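Local coordinates for phosphoribosylaminoimidazole carboxylase, ATPase subunit (Thermotoga maritima, PDB 3AX6), which probably catalyses the ATP-dependent carboxylation of 5-aminoimidazole ribonucleotide with bicarbonate to N5-carboxyaminoimidazole ribonucleotide in purine biosynthesis, at residues A[110-118]-A[250-258]; A[131-140]-A[161-171]. All blocks are in the same frame, centred on the assembly; numbering follows the deposited sequence.

How the contacts relate
Both contacts belong to the ATP-grasp domain and approach the same ADP from two different sheets. Contact 1 is largely buried and lays an irregular, proline-rich loop against the outermost strand of the large antiparallel sheet; its chemistry is aliphatic packing with a single cross-segment hydrogen bond. Contact 2 is partly buried and pairs the two central strands of the small four-stranded sheet, so a backbone ladder dominates, with a polar cluster at the nucleotide. Contact 2 grips the adenine amino group and N7, whereas contact 1 adds only weak bonds from Asn256 at the alpha phosphate. The two also meet directly, Glu117 N probably donating to Glu170 OE2 at 2.9 Å.

Contact 1. Residues A[110-118]-A[250-258]; sequences KNGIPVPEY and QGEILVNEI. With ADP (adenosine-5'-diphosphate), chain E.
Pro114 and Val255 share the one hydrogen bond between the segments: Val255 N donates to Pro114 O at 3.0 Å, almost straight at the hydrogen (173°), although the donor lies somewhat out of the carbonyl plane. Strand 253-259 pairs with strand 239-248 along its other edge, so this carbonyl serves an N-H that the sheet itself does not use. Proline suits the loop: with no N-H, Pro114 and Pro116 cannot donate, but their carbonyls can still accept, as that of Pro114 does, and their rings pack compactly.

Two aliphatic pairs flank the bond. Val255 holds CG1 between its backbone N and carbonyl carbon (chi1 41°), which turns this methyl to the loop, where it meets Ile113 CG2 at 3.2 Å, tighter than usual van der Waals contact. Ile113 also rests on Leu108 and Ser230, so a branched side chain here joins strand and helices. Leu254 points its CB at the loop and lays CD2 against the Pro116 ring, 3.5 Å from CG. The ring's CD lies 3.9 Å from both Leu254 CB and CD2, and Val172 packs on both residues. Beside them, Pro114 CB lies 3.5 Å from Ile253 O.

Asn256 faces away from the loop. With CG anti to the backbone N (chi1 168°), its amide is carried toward the alpha phosphate, where ND2 makes two long, weak hydrogen bonds, 3.4 Å each to ADP O1A and O2A. With an alanine here, the alpha phosphate would probably lose this amide donor and a gap would open beside it. Asn256 and Glu257 together face Glu244 in a classic beta bulge. In ATP-grasp enzymes the nucleotide lies between two antiparallel sheets; here the edge strand of the larger one brings Asn256 to the alpha phosphate.

Contact 2. Residues A[131-140]-A[161-171]; sequences FGFPVVQKAR and AIKGETYLEEF. With ADP (adenosine-5'-diphosphate), chain E.
Val136 with Glu169 and Lys138 with Tyr167 are the hydrogen-bonded pairs of an antiparallel ladder, each closed by two reciprocal bonds. Strands 135-139 and 166-170 run at 151° to one another, and Arg140 N extends the pairing to Glu165 O at 3.0 Å; the Arg140 guanidinium turns to Asp100.

Side-chain hydrogen bonds centre on Gln137, whose extended chain (chi1 176°) reaches across. Its OE1 accepts from Ile162 N at 2.6 Å and its NE2 donates to Thr166 OG1 at 2.9 Å, a bent bond (134°) tilted from the amide plane. Both ends of the buried amide are thus used, fixing its rotation.

Among the apolar contacts, Leu168 CD2, on the Gln137 face, lies 3.9 Å from Phe131 CD2, and the Leu168 and Val135 side chains cross at about a right angle, CG against CG2. Val136, on the face of Lys138 and Glu169, touches the edge of the Phe171 ring with CG2, while adenine C2 lies over a face of that ring, 3.6 Å from CD1.

At the nucleotide, Lys138, extended beyond CG, crosses Tyr167 obliquely, its CB near CE1 and its CD 3.1 Å from OH. Its NZ forms a salt bridge with Glu169 OE2 from above the carboxylate plane, and also donates to ADP N7 and O1A and to a water that Tyr167 OH shares. The adenine N6 bonds to Glu169 OE2 and, at 3.1 Å, to Glu170 O. With this lysine bridging base and phosphate and neighbouring strand 166-170 reading the amino group, the pair forms one wall of an ATP-grasp nucleotide site, completed by Val172 and Glu177.

Contact 1. Residues A[110-118]-A[250-258]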
# COMPACT_ATOMS: atom_id res chain seq x y z
N LYS A 110 15.61 27.18 23.12
CA LYS A 110 15.08 28.52 22.89
C LYS A 110 13.56 28.51 22.81
O LYS A 110 12.92 29.55 23.00
CB LYS A 110 15.71 29.11 21.62
CG LYS A 110 15.14 30.46 21.21
CD LYS A 110 16.09 31.22 20.30
CE LYS A 110 17.31 31.73 21.07
NZ LYS A 110 18.17 32.66 20.27
N ASN A 111 12.97 27.35 22.54
CA ASN A 111 11.51 27.26 22.45
C ASN A 111 10.85 26.54 23.62
O ASN A 111 9.67 26.20 23.54
CB ASN A 111 11.09 26.62 21.14
CG ASN A 111 11.33 27.52 19.95
OD1 ASN A 111 12.46 27.62 19.45
ND2 ASN A 111 10.28 28.20 19.50
N GLY A 112 11.59 26.30 24.69
CA GLY A 112 11.03 25.64 25.86
C GLY A 112 10.74 24.15 25.72
O GLY A 112 10.04 23.58 26.55
N ILE A 113 11.29 23.54 24.68
CA ILE A 113 11.11 22.11 24.44
C ILE A 113 12.03 21.34 25.39
O ILE A 113 13.24 21.53 25.36
CB ILE A 113 11.50 21.75 22.99
CG1 ILE A 113 10.64 22.55 22.01
CG2 ILE A 113 11.35 20.26 22.77
CD1 ILE A 113 9.16 22.30 22.13
N PRO A 114 11.47 20.46 26.24
CA PRO A 114 12.25 19.67 27.21
C PRO A 114 13.42 18.92 26.57
O PRO A 114 13.24 18.13 25.65
CB PRO A 114 11.21 18.72 27.80
CG PRO A 114 9.93 19.50 27.69
CD PRO A 114 10.05 20.08 26.29
N VAL A 115 14.62 19.15 27.10
CA VAL A 115 15.83 18.52 26.58
C VAL A 115 16.89 18.40 27.67
O VAL A 115 16.90 19.18 28.62
CB VAL A 115 16.39 19.39 25.42
CG1 VAL A 115 16.71 20.79 25.93
CG2 VAL A 115 17.62 18.76 24.83
N PRO A 116 17.79 17.41 27.55
CA PRO A 116 18.85 17.22 28.55
C PRO A 116 19.77 18.44 28.62
O PRO A 116 19.97 19.13 27.62
CB PRO A 116 19.59 15.99 28.04
CG PRO A 116 18.53 15.21 27.35
CD PRO A 116 17.77 16.28 26.60
N GLU A 117 20.33 18.72 29.80
CA GLU A 117 21.25 19.85 29.96
C GLU A 117 22.45 19.58 29.05
O GLU A 117 22.99 18.48 29.05
CB GLU A 117 21.74 19.94 31.40
CG GLU A 117 21.57 21.31 32.03
CD GLU A 117 20.34 21.38 32.90
OE1 GLU A 117 20.27 20.62 33.90
OE2 GLU A 117 19.43 22.18 32.59
N TYR A 118 22.88 20.58 28.30
CA TYR A 118 24.01 20.39 27.40
C TYR A 118 24.98 21.57 27.46
O TYR A 118 24.72 22.58 28.12
CB TYR A 118 23.51 20.20 25.97
CG TYR A 118 22.83 21.43 25.44
CD1 TYR A 118 23.49 22.26 24.53
CD2 TYR A 118 21.56 21.79 25.87
CE1 TYR A 118 22.90 23.43 24.08
CE2 TYR A 118 20.96 22.96 25.43
CZ TYR A 118 21.64 23.77 24.53
OH TYR A 118 21.05 24.93 24.08
N GLN A 250 12.95 8.90 36.07
CA GLN A 250 12.29 9.84 36.97
C GLN A 250 11.04 10.51 36.37
O GLN A 250 10.66 11.60 36.79
CB GLN A 250 13.29 10.91 37.43
CG GLN A 250 14.50 10.35 38.18
CD GLN A 250 15.61 9.91 37.25
OE1 GLN A 250 16.53 9.19 37.66
NE2 GLN A 250 15.56 10.35 36.00
N GLY A 251 10.43 9.85 35.39
CA GLY A 251 9.21 10.36 34.79
C GLY A 251 9.22 11.57 33.88
O GLY A 251 8.18 12.18 33.66
N GLU A 252 10.38 11.93 33.33
CA GLU A 252 10.45 13.09 32.44
C GLU A 252 10.54 12.63 30.99
O GLU A 252 11.12 11.58 30.69
CB GLU A 252 11.69 13.94 32.74
CG GLU A 252 12.06 14.12 34.21
CD GLU A 252 13.57 14.25 34.41
OE1 GLU A 252 14.30 13.23 34.31
OE2 GLU A 252 14.03 15.39 34.66
N ILE A 253 9.97 13.42 30.08
CA ILE A 253 10.05 13.10 28.67
C ILE A 253 10.88 14.18 27.98
O ILE A 253 10.50 15.34 27.95
CB ILE A 253 8.66 12.97 28.04
CG1 ILE A 253 7.96 11.75 28.66
CG2 ILE A 253 8.77 12.82 26.52
CD1 ILE A 253 6.56 11.54 28.19
N LEU A 254 12.04 13.78 27.46
CA LEU A 254 12.98 14.68 26.80
C LEU A 254 13.13 14.33 25.32
O LEU A 254 13.12 13.16 24.96
CB LEU A 254 14.35 14.58 27.48
CG LEU A 254 14.55 15.06 28.93
CD1 LEU A 254 13.41 14.60 29.80
CD2 LEU A 254 15.86 14.54 29.48
N VAL A 255 13.26 15.33 24.46
CA VAL A 255 13.45 15.05 23.05
C VAL A 255 14.95 14.95 22.73
O VAL A 255 15.74 15.85 23.03
CB VAL A 255 12.76 16.09 22.15
CG1 VAL A 255 12.97 17.47 22.70
CG2 VAL A 255 13.32 15.99 20.73
N ASN A 256 15.32 13.83 22.13
CA ASN A 256 16.71 13.54 21.79
C ASN A 256 17.07 13.82 20.34
O ASN A 256 18.15 14.34 20.05
CB ASN A 256 17.00 12.08 22.12
CG ASN A 256 18.31 11.60 21.53
OD1 ASN A 256 19.37 12.16 21.80
ND2 ASN A 256 18.25 10.54 20.74
N GLU A 257 16.17 13.50 19.42
CA GLU A 257 16.47 13.68 18.00
C GLU A 257 15.25 14.02 17.15
O GLU A 257 14.12 13.69 17.50
CB GLU A 257 17.12 12.40 17.47
CG GLU A 257 17.70 12.51 16.07
CD GLU A 257 18.87 13.46 16.01
OE1 GLU A 257 19.95 13.11 16.54
OE2 GLU A 257 18.72 14.55 15.43
N ILE A 258 15.51 14.69 16.03
CA ILE A 258 14.46 15.07 15.10
C ILE A 258 14.84 14.61 13.70
O ILE A 258 15.93 14.91 13.22
CB ILE A 258 14.29 16.61 15.02
CG1 ILE A 258 13.99 17.19 16.40
CG2 ILE A 258 13.19 16.94 14.02
CD1 ILE A 258 13.84 18.70 16.40
PB ADP E . 22.54 8.37 17.05
O1B ADP E . 21.06 8.22 16.91
O2B ADP E . 23.23 6.90 17.03
O3B ADP E . 23.11 9.30 15.77
PA ADP E . 21.87 9.05 19.67
O1A ADP E . 21.63 10.42 20.18
O2A ADP E . 20.45 8.41 19.21
O3A ADP E . 22.96 9.15 18.44
O5' ADP E . 22.56 8.17 20.85
C5' ADP E . 22.26 6.78 20.64
C4' ADP E . 21.91 6.09 21.96
O4' ADP E . 22.77 6.58 23.04
C3' ADP E . 20.46 6.38 22.38
O3' ADP E . 19.53 5.46 21.79
C2' ADP E . 20.53 6.28 23.91
O2' ADP E . 20.30 4.95 24.35
C1' ADP E . 21.95 6.79 24.24
N9 ADP E . 21.94 8.20 24.66
C8 ADP E . 21.86 9.31 23.85
N7 ADP E . 21.88 10.40 24.57
C5 ADP E . 21.97 10.07 25.87
C6 ADP E . 22.02 10.80 27.10
N6 ADP E . 21.98 12.17 27.09
N1 ADP E . 22.12 10.12 28.26
C2 ADP E . 22.16 8.78 28.29
N3 ADP E . 22.11 8.06 27.17
C4 ADP E . 22.02 8.65 25.95

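Contact 2. Residues A[131-140]-A[161-171]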
# COMPACT_ATOMS: atom_id res chain seq x y z
N PHE A 131 31.05 19.28 34.46
CA PHE A 131 29.85 18.50 34.20
C PHE A 131 29.82 17.29 35.14
O PHE A 131 28.75 16.90 35.63
CB PHE A 131 29.83 18.02 32.75
CG PHE A 131 28.64 18.49 31.97
CD1 PHE A 131 27.36 18.05 32.29
CD2 PHE A 131 28.79 19.38 30.90
CE1 PHE A 131 26.25 18.47 31.56
CE2 PHE A 131 27.69 19.81 30.17
CZ PHE A 131 26.41 19.36 30.50
N GLY A 132 30.99 16.71 35.39
CA GLY A 132 31.07 15.56 36.27
C GLY A 132 30.85 14.24 35.55
O GLY A 132 30.08 14.16 34.59
N PHE A 133 31.52 13.20 36.02
CA PHE A 133 31.41 11.88 35.42
C PHE A 133 30.20 11.11 35.97
O PHE A 133 29.91 11.17 37.17
CB PHE A 133 32.69 11.08 35.67
CG PHE A 133 33.94 11.74 35.14
CD1 PHE A 133 34.82 12.39 36.00
CD2 PHE A 133 34.24 11.70 33.78
CE1 PHE A 133 35.98 12.99 35.51
CE2 PHE A 133 35.40 12.30 33.28
CZ PHE A 133 36.27 12.94 34.15
N PRO A 134 29.49 10.38 35.10
CA PRO A 134 29.79 10.26 33.67
C PRO A 134 29.08 11.36 32.90
O PRO A 134 28.13 11.96 33.40
CB PRO A 134 29.23 8.90 33.33
CG PRO A 134 27.98 8.87 34.15
CD PRO A 134 28.46 9.41 35.49
N VAL A 135 29.54 11.62 31.69
CA VAL A 135 28.92 12.63 30.83
C VAL A 135 28.91 12.11 29.40
O VAL A 135 29.78 11.33 29.00
CB VAL A 135 29.67 13.98 30.91
CG1 VAL A 135 31.03 13.87 30.25
CG2 VAL A 135 28.84 15.06 30.26
N VAL A 136 27.92 12.52 28.62
CA VAL A 136 27.80 12.06 27.25
C VAL A 136 28.30 13.08 26.23
O VAL A 136 27.90 14.25 26.26
CB VAL A 136 26.33 11.73 26.91
CG1 VAL A 136 26.25 11.06 25.55
CG2 VAL A 136 25.76 10.83 27.98
N GLN A 137 29.18 12.63 25.35
CA GLN A 137 29.74 13.48 24.30
C GLN A 137 29.13 13.08 22.96
O GLN A 137 28.99 11.89 22.65
CB GLN A 137 31.27 13.35 24.24
CG GLN A 137 31.88 14.16 23.09
CD GLN A 137 33.36 13.88 22.88
OE1 GLN A 137 33.78 12.73 22.79
NE2 GLN A 137 34.15 14.94 22.76
N LYS A 138 28.75 14.08 22.16
CA LYS A 138 28.15 13.83 20.87
C LYS A 138 28.75 14.71 19.79
O LYS A 138 29.02 15.88 20.01
CB LYS A 138 26.64 14.09 20.93
CG LYS A 138 25.89 13.17 21.87
CD LYS A 138 24.40 13.45 21.83
CE LYS A 138 23.63 12.31 22.47
NZ LYS A 138 22.17 12.53 22.42
N ALA A 139 28.96 14.13 18.61
CA ALA A 139 29.50 14.89 17.50
C ALA A 139 28.42 15.89 17.08
O ALA A 139 27.23 15.57 17.14
CB ALA A 139 29.84 13.96 16.34
N ARG A 140 28.82 17.09 16.67
CA ARG A 140 27.85 18.09 16.25
C ARG A 140 27.22 17.67 14.93
O ARG A 140 26.00 17.78 14.76
CB ARG A 140 28.52 19.45 16.06
CG ARG A 140 29.01 20.08 17.33
CD ARG A 140 29.50 21.50 17.08
NE ARG A 140 28.41 22.37 16.67
CZ ARG A 140 28.50 23.70 16.57
NH1 ARG A 140 29.65 24.30 16.86
NH2 ARG A 140 27.45 24.42 16.21
N ALA A 161 38.23 10.23 23.41
CA ALA A 161 37.10 11.11 23.17
C ALA A 161 36.93 11.39 21.68
O ALA A 161 37.86 11.19 20.90
CB ALA A 161 37.28 12.41 23.93
N ILE A 162 35.75 11.86 21.31
CA ILE A 162 35.44 12.18 19.92
C ILE A 162 36.23 13.40 19.49
O ILE A 162 36.23 14.43 20.16
CB ILE A 162 33.93 12.47 19.74
CG1 ILE A 162 33.10 11.25 20.15
CG2 ILE A 162 33.64 12.84 18.29
CD1 ILE A 162 31.60 11.47 20.11
N LYS A 163 36.92 13.29 18.35
CA LYS A 163 37.71 14.40 17.85
C LYS A 163 36.84 15.34 17.02
O LYS A 163 35.85 14.93 16.43
CB LYS A 163 38.87 13.88 16.98
CG LYS A 163 39.72 12.80 17.64
CD LYS A 163 40.28 13.24 18.99
CE LYS A 163 40.98 12.09 19.69
NZ LYS A 163 41.39 12.42 21.09
N GLY A 164 37.23 16.61 17.00
CA GLY A 164 36.49 17.60 16.24
C GLY A 164 35.57 18.46 17.09
O GLY A 164 35.85 18.72 18.25
N GLU A 165 34.47 18.89 16.49
CA GLU A 165 33.50 19.72 17.18
C GLU A 165 32.38 18.87 17.72
O GLU A 165 31.60 18.29 16.97
CB GLU A 165 32.95 20.77 16.23
CG GLU A 165 34.01 21.69 15.69
CD GLU A 165 33.50 22.56 14.58
OE1 GLU A 165 34.30 23.36 14.04
OE2 GLU A 165 32.31 22.45 14.24
N THR A 166 32.32 18.78 19.04
CA THR A 166 31.30 17.99 19.70
C THR A 166 30.72 18.86 20.79
O THR A 166 31.17 19.97 21.01
CB THR A 166 31.91 16.75 20.38
OG1 THR A 166 32.74 17.16 21.47
CG2 THR A 166 32.75 15.95 19.39
N TYR A 167 29.69 18.35 21.45
CA TYR A 167 29.08 19.07 22.56
C TYR A 167 28.85 18.02 23.63
O TYR A 167 28.96 16.82 23.37
CB TYR A 167 27.77 19.75 22.15
CG TYR A 167 26.62 18.82 21.81
CD1 TYR A 167 26.59 18.11 20.62
CD2 TYR A 167 25.55 18.67 22.70
CE1 TYR A 167 25.52 17.26 20.31
CE2 TYR A 167 24.48 17.82 22.40
CZ TYR A 167 24.47 17.12 21.20
OH TYR A 167 23.41 16.29 20.92
N LEU A 168 28.56 18.47 24.84
CA LEU A 168 28.33 17.56 25.94
C LEU A 168 26.90 17.67 26.44
O LEU A 168 26.24 18.70 26.27
CB LEU A 168 29.28 17.90 27.10
CG LEU A 168 30.60 17.17 27.30
CD1 LEU A 168 31.39 17.07 26.02
CD2 LEU A 168 31.39 17.92 28.36
N GLU A 169 26.40 16.60 27.05
CA GLU A 169 25.08 16.63 27.64
C GLU A 169 25.05 15.66 28.82
O GLU A 169 25.80 14.68 28.85
CB GLU A 169 23.97 16.33 26.61
CG GLU A 169 23.90 14.94 26.02
CD GLU A 169 22.73 14.81 25.05
OE1 GLU A 169 22.64 15.63 24.11
OE2 GLU A 169 21.89 13.90 25.22
N GLU A 170 24.20 15.96 29.79
CA GLU A 170 24.09 15.15 30.99
C GLU A 170 23.63 13.74 30.67
O GLU A 170 22.89 13.51 29.72
CB GLU A 170 23.12 15.80 31.97
CG GLU A 170 21.68 15.82 31.50
CD GLU A 170 20.74 16.36 32.55
OE1 GLU A 170 20.79 15.85 33.69
OE2 GLU A 170 19.96 17.29 32.24
N PHE A 171 24.09 12.79 31.49
CA PHE A 171 23.71 11.40 31.30
C PHE A 171 22.28 11.21 31.79
O PHE A 171 21.95 11.54 32.92
CB PHE A 171 24.62 10.47 32.10
CG PHE A 171 24.35 9.02 31.86
CD1 PHE A 171 24.82 8.39 30.71
CD2 PHE A 171 23.57 8.29 32.74
CE1 PHE A 171 24.52 7.05 30.45
CE2 PHE A 171 23.26 6.95 32.50
CZ PHE A 171 23.73 6.33 31.35
PB ADP E . 22.54 8.37 17.05
O1B ADP E . 21.06 8.22 16.91
O2B ADP E . 23.23 6.90 17.03
O3B ADP E . 23.11 9.30 15.77
PA ADP E . 21.87 9.05 19.67
O1A ADP E . 21.63 10.42 20.18
O2A ADP E . 20.45 8.41 19.21
O3A ADP E . 22.96 9.15 18.44
O5' ADP E . 22.56 8.17 20.85
C5' ADP E . 22.26 6.78 20.64
C4' ADP E . 21.91 6.09 21.96
O4' ADP E . 22.77 6.58 23.04
C3' ADP E . 20.46 6.38 22.38
O3' ADP E . 19.53 5.46 21.79
C2' ADP E . 20.53 6.28 23.91
O2' ADP E . 20.30 4.95 24.35
C1' ADP E . 21.95 6.79 24.24
N9 ADP E . 21.94 8.20 24.66
C8 ADP E . 21.86 9.31 23.85
N7 ADP E . 21.88 10.40 24.57
C5 ADP E . 21.97 10.07 25.87
C6 ADP E . 22.02 10.80 27.10
N6 ADP E . 21.98 12.17 27.09
N1 ADP E . 22.12 10.12 28.26
C2 ADP E . 22.16 8.78 28.29
N3 ADP E . 22.11 8.06 27.17
C4 ADP E . 22.02 8.65 25.95
O HOH W 1 26.12 13.83 33.27
O HOH W 2 21.35 14.14 20.27